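Local coordinates for cycloalternan-forming enzyme (Listeria monocytogenes serovar 1/2a, PDB 5F7U), which belongs to glycoside hydrolase family 31, a multidomain carbohydrate-active protein built around a TIM barrel and carrying a family 6 carbohydrate-binding module, at residues Asn236-Asn241 / Phe321-Asp326; Asp266-Val271 / Asp304-Phe309. The protein carries 1 engineered substitution. All coordinates share one frame; numbering follows the deposited sequence.

Contact 1: Asn236-Asn241 / Phe321-Asp326; sequences NQYQNN and FVLDND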
ATOM      1  N   ASN A 236      -6.179 -16.818 -27.815  1.00 16.59           N
ATOM      2  CA  ASN A 236      -5.165 -17.054 -26.773  1.00 16.35           C
ATOM      3  C   ASN A 236      -4.670 -15.810 -26.064  1.00 15.69           C
ATOM      4  O   ASN A 236      -4.079 -15.906 -24.970  1.00 15.89           O
ATOM      5  CB  ASN A 236      -3.952 -17.829 -27.333  1.00 16.91           C
ATOM      6  CG  ASN A 236      -4.256 -19.304 -27.557  1.00 17.87           C
ATOM      7  OD1 ASN A 236      -5.221 -19.829 -27.007  1.00 17.97           O
ATOM      8  ND2 ASN A 236      -3.430 -19.979 -28.345  1.00 18.67           N
ATOM      9  N   GLN A 237      -4.866 -14.654 -26.694  1.00 15.29           N
ATOM     10  CA  GLN A 237      -4.416 -13.386 -26.101  1.00 14.93           C
ATOM     11  C   GLN A 237      -5.214 -12.219 -26.648  1.00 14.35           C
ATOM     12  O   GLN A 237      -5.776 -12.314 -27.740  1.00 14.26           O
ATOM     13  CB  GLN A 237      -2.931 -13.126 -26.400  1.00 15.71           C
ATOM     14  CG  GLN A 237      -1.917 -13.937 -25.597  1.00 17.31           C
ATOM     15  CD  GLN A 237      -0.500 -13.407 -25.731  1.00 18.27           C
ATOM     16  OE1 GLN A 237      -0.099 -12.909 -26.803  1.00 18.11           O
ATOM     17  NE2 GLN A 237       0.279 -13.518 -24.645  1.00 18.96           N
ATOM     18  N   TYR A 238      -5.251 -11.123 -25.879  1.00 13.63           N
ATOM     19  CA  TYR A 238      -5.812  -9.858 -26.325  1.00 13.63           C
ATOM     20  C   TYR A 238      -4.770  -8.775 -26.159  1.00 13.25           C
ATOM     21  O   TYR A 238      -3.893  -8.888 -25.311  1.00 13.31           O
ATOM     22  CB  TYR A 238      -6.972  -9.444 -25.422  1.00 13.59           C
ATOM     23  CG  TYR A 238      -8.262 -10.163 -25.652  1.00 14.13           C
ATOM     24  CD1 TYR A 238      -9.062  -9.843 -26.757  1.00 14.53           C
ATOM     25  CD2 TYR A 238      -8.721 -11.131 -24.742  1.00 14.46           C
ATOM     26  CE1 TYR A 238     -10.282 -10.479 -26.965  1.00 15.68           C
ATOM     27  CE2 TYR A 238      -9.947 -11.783 -24.951  1.00 15.32           C
ATOM     28  CZ  TYR A 238     -10.717 -11.454 -26.057  1.00 15.79           C
ATOM     29  OH  TYR A 238     -11.939 -12.070 -26.277  1.00 17.07           O
ATOM     30  N   GLN A 239      -4.884  -7.709 -26.942  1.00 13.40           N
ATOM     31  CA  GLN A 239      -4.066  -6.512 -26.665  1.00 13.33           C
ATOM     32  C   GLN A 239      -4.807  -5.238 -27.023  1.00 13.47           C
ATOM     33  O   GLN A 239      -5.706  -5.245 -27.875  1.00 13.34           O
ATOM     34  CB  GLN A 239      -2.720  -6.567 -27.419  1.00 14.05           C
ATOM     35  CG  GLN A 239      -2.843  -6.420 -28.935  1.00 15.52           C
ATOM     36  CD  GLN A 239      -1.477  -6.383 -29.588  1.00 16.66           C
ATOM     37  OE1 GLN A 239      -0.798  -5.356 -29.579  1.00 17.68           O
ATOM     38  NE2 GLN A 239      -1.049  -7.510 -30.131  1.00 17.45           N
ATOM     39  N   ASN A 240      -4.423  -4.153 -26.353  1.00 13.07           N
ATOM     40  CA  ASN A 240      -4.700  -2.814 -26.854  1.00 13.66           C
ATOM     41  C   ASN A 240      -3.464  -1.929 -26.631  1.00 13.64           C
ATOM     42  O   ASN A 240      -2.582  -2.259 -25.818  1.00 13.26           O
ATOM     43  CB  ASN A 240      -5.968  -2.210 -26.237  1.00 14.09           C
ATOM     44  CG  ASN A 240      -6.627  -1.171 -27.160  1.00 15.19           C
ATOM     45  OD1 ASN A 240      -6.074  -0.810 -28.207  1.00 15.70           O
ATOM     46  ND2 ASN A 240      -7.803  -0.698 -26.781  1.00 15.78           N
ATOM     47  N   ASN A 241      -3.391  -0.847 -27.397  1.00 14.14           N
ATOM     48  CA  ASN A 241      -2.221   0.015 -27.451  1.00 14.60           C
ATOM     49  C   ASN A 241      -2.666   1.446 -27.406  1.00 15.10           C
ATOM     50  O   ASN A 241      -3.630   1.817 -28.075  1.00 15.74           O
ATOM     51  CB  ASN A 241      -1.444  -0.234 -28.756  1.00 15.56           C
ATOM     52  CG  ASN A 241      -0.917  -1.661 -28.843  1.00 15.58           C
ATOM     53  OD1 ASN A 241       0.210  -1.940 -28.431  1.00 15.76           O
ATOM     54  ND2 ASN A 241      -1.745  -2.576 -29.346  1.00 15.71           N
ATOM     55  N   PHE A 321      -1.339  -3.201 -23.133  1.00 13.71           N
ATOM     56  CA  PHE A 321      -1.502  -4.403 -22.331  1.00 13.30           C
ATOM     57  C   PHE A 321      -1.658  -5.600 -23.238  1.00 13.55           C
ATOM     58  O   PHE A 321      -2.219  -5.502 -24.317  1.00 13.35           O
ATOM     59  CB  PHE A 321      -2.613  -4.303 -21.273  1.00 13.34           C
ATOM     60  CG  PHE A 321      -4.007  -4.126 -21.826  1.00 13.69           C
ATOM     61  CD1 PHE A 321      -4.707  -5.204 -22.378  1.00 14.22           C
ATOM     62  CD2 PHE A 321      -4.644  -2.880 -21.743  1.00 13.95           C
ATOM     63  CE1 PHE A 321      -5.998  -5.038 -22.867  1.00 14.45           C
ATOM     64  CE2 PHE A 321      -5.946  -2.705 -22.215  1.00 14.21           C
ATOM     65  CZ  PHE A 321      -6.615  -3.787 -22.794  1.00 14.46           C
ATOM     66  N   VAL A 322      -1.119  -6.724 -22.787  1.00 13.46           N
ATOM     67  CA  VAL A 322      -1.283  -7.987 -23.503  1.00 13.84           C
ATOM     68  C   VAL A 322      -1.828  -8.937 -22.456  1.00 13.59           C
ATOM     69  O   VAL A 322      -1.172  -9.188 -21.437  1.00 13.40           O
ATOM     70  CB  VAL A 322       0.044  -8.514 -24.093  1.00 14.16           C
ATOM     71  CG1 VAL A 322      -0.202  -9.823 -24.847  1.00 14.49           C
ATOM     72  CG2 VAL A 322       0.638  -7.494 -25.046  1.00 14.88           C
ATOM     73  N   LEU A 323      -3.041  -9.410 -22.689  1.00 13.66           N
ATOM     74  CA  LEU A 323      -3.758 -10.227 -21.711  1.00 13.61           C
ATOM     75  C   LEU A 323      -3.876 -11.644 -22.230  1.00 14.12           C
ATOM     76  O   LEU A 323      -4.329 -11.848 -23.363  1.00 14.19           O
ATOM     77  CB  LEU A 323      -5.171  -9.647 -21.474  1.00 13.65           C
ATOM     78  CG  LEU A 323      -6.113 -10.481 -20.591  1.00 13.72           C
ATOM     79  CD1 LEU A 323      -5.652 -10.601 -19.140  1.00 13.46           C
ATOM     80  CD2 LEU A 323      -7.527  -9.918 -20.626  1.00 14.12           C
ATOM     81  N   ASP A 324      -3.490 -12.612 -21.400  1.00 14.20           N
ATOM     82  CA  ASP A 324      -3.602 -14.030 -21.759  1.00 15.42           C
ATOM     83  C   ASP A 324      -5.042 -14.530 -21.654  1.00 15.70           C
ATOM     84  O   ASP A 324      -5.887 -13.930 -20.985  1.00 15.40           O
ATOM     85  CB  ASP A 324      -2.689 -14.890 -20.860  1.00 16.02           C
ATOM     86  CG  ASP A 324      -1.195 -14.584 -21.064  1.00 16.71           C
ATOM     87  OD1 ASP A 324      -0.805 -13.866 -22.020  1.00 17.19           O
ATOM     88  OD2 ASP A 324      -0.398 -15.093 -20.264  1.00 17.38           O
ATOM     89  N   ASN A 325      -5.318 -15.619 -22.357  1.00 16.25           N
ATOM     90  CA  ASN A 325      -6.601 -16.298 -22.280  1.00 16.79           C
ATOM     91  C   ASN A 325      -6.348 -17.801 -22.369  1.00 17.65           C
ATOM     92  O   ASN A 325      -5.288 -18.206 -22.833  1.00 18.51           O
ATOM     93  CB  ASN A 325      -7.484 -15.854 -23.437  1.00 16.94           C
ATOM     94  CG  ASN A 325      -8.935 -16.263 -23.253  1.00 17.19           C
ATOM     95  OD1 ASN A 325      -9.506 -16.088 -22.172  1.00 16.95           O
ATOM     96  ND2 ASN A 325      -9.533 -16.825 -24.302  1.00 17.39           N
ATOM     97  N   ASP A 326      -7.299 -18.618 -21.923  1.00 17.86           N
ATOM     98  CA  ASP A 326      -7.123 -20.070 -21.948  1.00 18.87           C
ATOM     99  C   ASP A 326      -7.518 -20.697 -23.284  1.00 19.63           C
ATOM    100  O   ASP A 326      -7.545 -21.912 -23.406  1.00 20.94           O
ATOM    101  CB  ASP A 326      -7.913 -20.709 -20.803  1.00 19.28           C
ATOM    102  CG  ASP A 326      -9.414 -20.460 -20.903  1.00 20.04           C
ATOM    103  OD1 ASP A 326      -9.874 -19.624 -21.716  1.00 20.27           O
ATOM    104  OD2 ASP A 326     -10.159 -21.101 -20.146  1.00 21.15           O
TER
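Gln-237 and Asp-324 face each other across two antiparallel strands, their side chains running alongside and pointing the same way. Gln-237 NE2 donates to Asp-324 OD1 at 2.9 Å, coming in nearly along the C-O axis, and the amide and carboxylate planes lie only 21° apart. Gln-237 CG sits anti to the carbonyl carbon (chi1 -76°) and the chain runs on extended, which carries the amide past Val-322, whose CG1 lies 3.7 Å from Gln-237 OE1. Asp-324 OD2 is taken by His-306 ND1, so each oxygen of the carboxylate has its own N-H donor and its rotation is set from two sides.

Beneath these side chains the backbone pairs in antiparallel fashion, less evenly at the Asn-236 end, where Asn-325 N meets Asn-236 O from above the carbonyl plane. Tyr-238 and Leu-323 form a hydrogen-bonded pair, Tyr-238 N to Leu-323 O and Leu-323 N to Tyr-238 O both measuring 2.8 Å. Asn-240 and Phe-321 repeat the pattern with longer bonds, 3.3 Å from Asn-240 N to Phe-321 O. On the face bearing Tyr-238 and Leu-323, the Phe-321 ring folds back over the partner strand: its CG stands between backbone N and carbonyl carbon (chi1 64°), Asn-240 N lies over one ring face, and Asn-240 CB is 3.8 Å from Phe-321 CZ.

Farther out, the buried amide of Asn-240 is held by Ser-224, Tyr-335 and Glu-218, and Tyr-238 OH bonds to Asn-331 O. Strand 214-229 flanks 236-241 on its other edge, strand 333-338 packs Leu-333 against Tyr-238, Phe-321 and Leu-323, and strand 106-129 brings Trp-118 onto Gln-237 and Gln-239.

Contact 2: Asp266-Val271 / Asp304-Phe309; sequences DVETYV and DFHSQF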
ATOM      1  N   ASP A 266       8.243  -3.338 -18.478  1.00 15.96           N
ATOM      2  CA  ASP A 266       7.237  -4.353 -18.814  1.00 16.26           C
ATOM      3  C   ASP A 266       6.794  -4.962 -17.501  1.00 15.46           C
ATOM      4  O   ASP A 266       7.568  -5.649 -16.857  1.00 15.93           O
ATOM      5  CB  ASP A 266       7.828  -5.451 -19.704  1.00 17.43           C
ATOM      6  CG  ASP A 266       8.163  -4.958 -21.084  1.00 18.92           C
ATOM      7  OD1 ASP A 266       7.304  -4.297 -21.691  1.00 18.99           O
ATOM      8  OD2 ASP A 266       9.292  -5.218 -21.564  1.00 20.34           O
ATOM      9  N   VAL A 267       5.556  -4.698 -17.110  1.00 14.44           N
ATOM     10  CA  VAL A 267       5.049  -5.094 -15.790  1.00 13.75           C
ATOM     11  C   VAL A 267       4.224  -6.363 -15.936  1.00 13.79           C
ATOM     12  O   VAL A 267       3.257  -6.389 -16.696  1.00 13.82           O
ATOM     13  CB  VAL A 267       4.177  -3.982 -15.169  1.00 13.62           C
ATOM     14  CG1 VAL A 267       3.783  -4.360 -13.756  1.00 13.12           C
ATOM     15  CG2 VAL A 267       4.912  -2.640 -15.165  1.00 13.78           C
ATOM     16  N   GLU A 268       4.601  -7.406 -15.193  1.00 13.61           N
ATOM     17  CA  GLU A 268       3.890  -8.687 -15.268  1.00 13.76           C
ATOM     18  C   GLU A 268       2.870  -8.760 -14.141  1.00 13.03           C
ATOM     19  O   GLU A 268       3.239  -8.603 -12.972  1.00 13.00           O
ATOM     20  CB  GLU A 268       4.866  -9.859 -15.080  1.00 14.58           C
ATOM     21  CG  GLU A 268       6.064  -9.849 -16.007  1.00 16.05           C
ATOM     22  CD  GLU A 268       5.728  -9.906 -17.491  1.00 17.75           C
ATOM     23  OE1 GLU A 268       4.627 -10.346 -17.901  1.00 17.86           O
ATOM     24  OE2 GLU A 268       6.617  -9.528 -18.284  1.00 19.94           O
ATOM     25  N   THR A 269       1.613  -9.017 -14.497  1.00 12.59           N
ATOM     26  CA  THR A 269       0.580  -9.268 -13.514  1.00 12.19           C
ATOM     27  C   THR A 269       0.619 -10.766 -13.205  1.00 12.19           C
ATOM     28  O   THR A 269      -0.040 -11.578 -13.848  1.00 11.97           O
ATOM     29  CB  THR A 269      -0.813  -8.841 -14.010  1.00 12.50           C
ATOM     30  OG1 THR A 269      -0.725  -7.530 -14.588  1.00 12.48           O
ATOM     31  CG2 THR A 269      -1.802  -8.801 -12.820  1.00 12.03           C
ATOM     32  N   TYR A 270       1.443 -11.117 -12.233  1.00 12.26           N
ATOM     33  CA  TYR A 270       1.756 -12.520 -11.984  1.00 12.94           C
ATOM     34  C   TYR A 270       2.226 -12.630 -10.547  1.00 13.01           C
ATOM     35  O   TYR A 270       3.303 -12.116 -10.194  1.00 13.56           O
ATOM     36  CB  TYR A 270       2.897 -12.948 -12.921  1.00 13.45           C
ATOM     37  CG  TYR A 270       3.206 -14.427 -12.922  1.00 14.16           C
ATOM     38  CD1 TYR A 270       2.384 -15.339 -13.627  1.00 14.78           C
ATOM     39  CD2 TYR A 270       4.358 -14.918 -12.287  1.00 14.56           C
ATOM     40  CE1 TYR A 270       2.688 -16.697 -13.666  1.00 15.29           C
ATOM     41  CE2 TYR A 270       4.668 -16.268 -12.323  1.00 15.12           C
ATOM     42  CZ  TYR A 270       3.837 -17.149 -13.004  1.00 15.48           C
ATOM     43  OH  TYR A 270       4.176 -18.485 -13.033  1.00 16.54           O
ATOM     44  N   VAL A 271       1.451 -13.317  -9.722  1.00 13.04           N
ATOM     45  CA  VAL A 271       1.856 -13.500  -8.324  1.00 13.27           C
ATOM     46  C   VAL A 271       3.026 -14.484  -8.248  1.00 13.64           C
ATOM     47  O   VAL A 271       3.061 -15.491  -8.971  1.00 13.54           O
ATOM     48  CB  VAL A 271       0.692 -13.958  -7.407  1.00 13.55           C
ATOM     49  CG1 VAL A 271      -0.449 -12.923  -7.413  1.00 13.42           C
ATOM     50  CG2 VAL A 271       0.188 -15.363  -7.749  1.00 14.39           C
ATOM     51  N   ASP A 304      -8.441 -12.348 -14.303  1.00 14.59           N
ATOM     52  CA  ASP A 304      -7.450 -12.981 -13.445  1.00 14.52           C
ATOM     53  C   ASP A 304      -6.316 -13.629 -14.226  1.00 14.30           C
ATOM     54  O   ASP A 304      -5.330 -14.035 -13.615  1.00 13.92           O
ATOM     55  CB  ASP A 304      -8.124 -14.019 -12.528  1.00 15.13           C
ATOM     56  CG  ASP A 304      -9.008 -13.366 -11.472  1.00 15.61           C
ATOM     57  OD1 ASP A 304      -8.700 -12.222 -11.086  1.00 16.26           O
ATOM     58  OD2 ASP A 304      -9.985 -14.014 -11.040  1.00 15.83           O
ATOM     59  N   PHE A 305      -6.433 -13.718 -15.559  1.00 14.11           N
ATOM     60  CA  PHE A 305      -5.308 -14.254 -16.356  1.00 14.15           C
ATOM     61  C   PHE A 305      -4.087 -13.338 -16.243  1.00 13.96           C
ATOM     62  O   PHE A 305      -4.221 -12.146 -15.984  1.00 13.84           O
ATOM     63  CB  PHE A 305      -5.683 -14.390 -17.835  1.00 14.38           C
ATOM     64  CG  PHE A 305      -6.625 -15.536 -18.134  1.00 14.95           C
ATOM     65  CD1 PHE A 305      -6.152 -16.839 -18.240  1.00 15.24           C
ATOM     66  CD2 PHE A 305      -7.982 -15.299 -18.364  1.00 15.33           C
ATOM     67  CE1 PHE A 305      -7.024 -17.892 -18.529  1.00 15.71           C
ATOM     68  CE2 PHE A 305      -8.853 -16.345 -18.675  1.00 15.71           C
ATOM     69  CZ  PHE A 305      -8.381 -17.650 -18.741  1.00 16.01           C
ATOM     70  N   HIS A 306      -2.900 -13.916 -16.420  1.00 14.00           N
ATOM     71  CA  HIS A 306      -1.682 -13.107 -16.518  1.00 14.42           C
ATOM     72  C   HIS A 306      -1.810 -12.049 -17.628  1.00 14.37           C
ATOM     73  O   HIS A 306      -2.305 -12.328 -18.725  1.00 14.42           O
ATOM     74  CB  HIS A 306      -0.488 -14.015 -16.795  1.00 14.88           C
ATOM     75  CG  HIS A 306       0.705 -13.286 -17.324  1.00 15.43           C
ATOM     76  ND1 HIS A 306       1.095 -13.367 -18.641  1.00 16.11           N
ATOM     77  CD2 HIS A 306       1.581 -12.449 -16.718  1.00 15.57           C
ATOM     78  CE1 HIS A 306       2.169 -12.617 -18.823  1.00 16.29           C
ATOM     79  NE2 HIS A 306       2.485 -12.051 -17.671  1.00 15.46           N
ATOM     80  N   SER A 307      -1.369 -10.838 -17.316  1.00 14.00           N
ATOM     81  CA  SER A 307      -1.241  -9.780 -18.307  1.00 14.58           C
ATOM     82  C   SER A 307       0.159  -9.158 -18.187  1.00 14.69           C
ATOM     83  O   SER A 307       0.816  -9.232 -17.116  1.00 14.71           O
ATOM     84  CB  SER A 307      -2.325  -8.705 -18.122  1.00 14.71           C
ATOM     85  OG  SER A 307      -2.346  -8.201 -16.786  1.00 15.04           O
ATOM     86  N   GLN A 308       0.611  -8.586 -19.295  1.00 14.55           N
ATOM     87  CA  GLN A 308       1.827  -7.773 -19.316  1.00 14.61           C
ATOM     88  C   GLN A 308       1.478  -6.358 -19.738  1.00 14.32           C
ATOM     89  O   GLN A 308       0.867  -6.159 -20.792  1.00 14.57           O
ATOM     90  CB  GLN A 308       2.869  -8.385 -20.265  1.00 15.38           C
ATOM     91  CG  GLN A 308       4.227  -7.681 -20.221  1.00 16.32           C
ATOM     92  CD  GLN A 308       5.158  -8.183 -21.300  1.00 17.24           C
ATOM     93  OE1 GLN A 308       4.923  -7.980 -22.475  1.00 18.89           O
ATOM     94  NE2 GLN A 308       6.217  -8.845 -20.895  1.00 18.19           N
ATOM     95  N   PHE A 309       1.868  -5.383 -18.909  1.00 13.72           N
ATOM     96  CA  PHE A 309       1.695  -3.967 -19.221  1.00 13.70           C
ATOM     97  C   PHE A 309       3.027  -3.416 -19.703  1.00 13.94           C
ATOM     98  O   PHE A 309       4.011  -3.368 -18.949  1.00 13.91           O
ATOM     99  CB  PHE A 309       1.229  -3.203 -17.964  1.00 13.20           C
ATOM    100  CG  PHE A 309      -0.216  -3.437 -17.612  1.00 13.14           C
ATOM    101  CD1 PHE A 309      -0.607  -4.545 -16.823  1.00 13.25           C
ATOM    102  CD2 PHE A 309      -1.196  -2.554 -18.035  1.00 13.28           C
ATOM    103  CE1 PHE A 309      -1.966  -4.762 -16.512  1.00 13.27           C
ATOM    104  CE2 PHE A 309      -2.550  -2.748 -17.708  1.00 13.24           C
ATOM    105  CZ  PHE A 309      -2.937  -3.857 -16.955  1.00 13.27           C
TER
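A short antiparallel ladder in the galactose mutarotase-like domain pairs 266-269 with 307-309, and Glu-268 gathers the polar side chains of one face, His-306 and Gln-308. Glu-268 OE1 accepts from His-306 NE2 at 2.7 Å, the oxygen lying in the ring plane and the carboxylate turned 21° from it, so the two flat groups are nearly coplanar. Glu-268 OE2 takes Gln-308 NE2, also at 2.7 Å, on its syn side. The bend at chi2 (-60°) turns the carboxylate toward the partner strand, where its oxygens reach the imidazole and the amide; a bond on each oxygen should hold the carboxylate in its rotation.

On the other face, Thr-269 OG1 and Ser-307 OG share a hydrogen bond of 2.8 Å, and Thr-269 OG1 also meets the edge of the Phe-309 ring, 3.6 Å from CE1. Val-267 and Phe-309 close a hydrogen-bonded pair, with Val-267 N to Phe-309 O at 2.7 Å and nearly straight (174°).

An inverse gamma turn centred on Thr-269 takes the chain out of the ladder toward helix 555-577, where Tyr-270 packs on Arg-559. Pro-289 of strand 287-293 covers Thr-269, Ser-307 and Phe-309, while strand 318-327 flanks 307-309.

Contact 2 is nested inside the chain loop that contact 1 closes, and their centres lie about 10 Å apart. Consecutive strands 307-311 and 318-327 are neighbours, so the order across this region runs 236-241, 321-326, 307-309, 266-269. The backbone seam includes Gln-308 N to Val-322 O at 2.9 Å. Above it, His-306 ND1 meets Asp-324 OD2 at 2.8 Å, completing a polar chain from Gln-237 through Asp-324, His-306 and Glu-268 to Gln-308; two carboxylates around one imidazole would probably favour its protonated form. Phe-305 adds packing, its CB 3.2 Å from Asp-324 O. Thr-269 O and Val-271 N reach Asn-560 of helix 555-577, tying contact 2 to the TIM-barrel domain.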